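Local atomic coordinates of INRS (Synechocystis sp., PDB entry 5FMN), a protein that senses nickel and probably represses transcription by binding DNA, as other metal-sensitive repressors of the CsoR family do. Residues H78-E81 and C82-A86. Residues are numbered along the deposited sequence; the frame is centred on the assembly and turned at random.
Sequences HMNE and CITRA
Cys82 and His78 meet one turn apart on the long central helix 53-89, near its C-terminal end, in a local i to i+4 contact within one continuous helix. Cys82 SG lies 3.5 Å from His78 NE2, coming in obliquely to the ring. With CG anti to the backbone N (chi1 -173°), the imidazole stands outward from the helix, and Cys82 SG, anti to its own carbonyl carbon (chi1 -66°), turns back to it. The same NE2 is hydrogen-bonded to the carbonyl of Glu98, tying the ring to helix 92-106. In CsoR-type sensors the metal is held by such a histidine and cysteine of the second helix, where a further cysteine comes from a neighbouring subunit; His78 and Cys82, with Cys53 of a neighbouring subunit packed on the histidine, match that set and are probably nickel ligands here. On another side of the helix Thr84 folds its hydroxyl back onto the preceding turn: OG1 donates to Asn80 O at 2.7 Å from above the carbonyl plane, while Thr84 N reaches that oxygen from the opposite face at 2.9 Å. Two bonds therefore grip one carbonyl. A bend at chi3 (51°) brings the Arg85 guanidinium back over Glu81, with Glu81 O above one face near its rim and NH1 beside Glu81 CB. Glu81 OE1 stays 4.2 Å from Arg85 NH1, too far for a salt bridge, which Arg85 makes instead with Glu95.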
loop_
_atom_site.group_PDB
_atom_site.type_symbol
_atom_site.label_atom_id
_atom_site.label_comp_id
_atom_site.label_asym_id
_atom_site.label_seq_id
_atom_site.Cartn_x
_atom_site.Cartn_y
_atom_site.Cartn_z
ATOM N N HIS B 78 -5.487 3.605 -20.906
ATOM C CA HIS B 78 -4.782 4.879 -21.013
ATOM C C HIS B 78 -3.345 4.731 -21.564
ATOM O O HIS B 78 -2.969 5.393 -22.533
ATOM C CB HIS B 78 -4.762 5.564 -19.654
ATOM C CG HIS B 78 -4.217 6.962 -19.690
ATOM N ND1 HIS B 78 -4.951 8.040 -20.135
ATOM C CD2 HIS B 78 -3.004 7.452 -19.337
ATOM C CE1 HIS B 78 -4.201 9.127 -20.087
ATOM N NE2 HIS B 78 -3.004 8.789 -19.639
ATOM N N MET B 79 -2.583 3.820 -20.963
ATOM C CA MET B 79 -1.206 3.497 -21.376
ATOM C C MET B 79 -1.155 3.132 -22.837
ATOM O O MET B 79 -0.260 3.584 -23.560
ATOM C CB MET B 79 -0.631 2.306 -20.594
ATOM C CG MET B 79 0.394 2.621 -19.510
ATOM S SD MET B 79 1.309 1.171 -18.902
ATOM C CE MET B 79 -0.024 -0.031 -18.667
ATOM N N ASN B 80 -2.079 2.244 -23.232
ATOM C CA ASN B 80 -2.242 1.863 -24.622
ATOM C C ASN B 80 -2.446 3.053 -25.565
ATOM O O ASN B 80 -1.749 3.146 -26.576
ATOM C CB ASN B 80 -3.371 0.846 -24.794
ATOM C CG ASN B 80 -3.524 0.391 -26.239
ATOM O OD1 ASN B 80 -2.551 0.283 -26.981
ATOM N ND2 ASN B 80 -4.757 0.193 -26.660
ATOM N N GLU B 81 -3.351 3.974 -25.224
ATOM C CA GLU B 81 -3.517 5.207 -26.027
ATOM C C GLU B 81 -2.238 6.031 -26.061
ATOM O O GLU B 81 -1.864 6.522 -27.112
ATOM C CB GLU B 81 -4.650 6.088 -25.554
ATOM C CG GLU B 81 -6.008 5.415 -25.630
ATOM C CD GLU B 81 -7.101 6.232 -24.965
ATOM O OE1 GLU B 81 -6.784 7.356 -24.481
ATOM O OE2 GLU B 81 -8.259 5.739 -24.928
ATOM N N CYS B 82 -1.546 6.151 -24.935
ATOM C CA CYS B 82 -0.330 6.989 -24.890
ATOM C C CYS B 82 0.772 6.436 -25.763
ATOM O O CYS B 82 1.344 7.154 -26.579
ATOM C CB CYS B 82 0.193 7.178 -23.458
ATOM S SG CYS B 82 -0.941 8.134 -22.386
ATOM N N ILE B 83 1.054 5.153 -25.631
ATOM C CA ILE B 83 2.109 4.554 -26.444
ATOM C C ILE B 83 1.737 4.447 -27.932
ATOM O O ILE B 83 2.606 4.619 -28.811
ATOM C CB ILE B 83 2.582 3.197 -25.881
ATOM C CG1 ILE B 83 3.953 2.851 -26.480
ATOM C CG2 ILE B 83 1.586 2.101 -26.195
ATOM C CD1 ILE B 83 4.499 1.499 -26.068
ATOM N N THR B 84 0.460 4.180 -28.211
ATOM C CA THR B 84 -0.061 4.194 -29.583
ATOM C C THR B 84 0.072 5.589 -30.250
ATOM O O THR B 84 0.575 5.716 -31.360
ATOM C CB THR B 84 -1.540 3.738 -29.623
ATOM O OG1 THR B 84 -1.651 2.367 -29.183
ATOM C CG2 THR B 84 -2.093 3.869 -31.011
ATOM N N ARG B 85 -0.352 6.627 -29.547
ATOM C CA ARG B 85 -0.251 8.011 -30.034
ATOM C C ARG B 85 1.205 8.473 -30.246
ATOM O O ARG B 85 1.487 9.233 -31.171
ATOM C CB ARG B 85 -0.972 8.935 -29.061
ATOM C CG ARG B 85 -1.424 10.271 -29.623
ATOM C CD ARG B 85 -2.568 10.868 -28.793
ATOM N NE ARG B 85 -2.251 10.897 -27.359
ATOM C CZ ARG B 85 -2.949 10.299 -26.387
ATOM N NH1 ARG B 85 -4.089 9.681 -26.641
ATOM N NH2 ARG B 85 -2.497 10.325 -25.140
ATOM N N ALA B 86 2.121 7.983 -29.412
ATOM C CA ALA B 86 3.561 8.184 -29.583
ATOM C C ALA B 86 4.142 7.578 -30.853
ATOM O O ALA B 86 4.903 8.237 -31.571
ATOM C CB ALA B 86 4.327 7.636 -28.368
#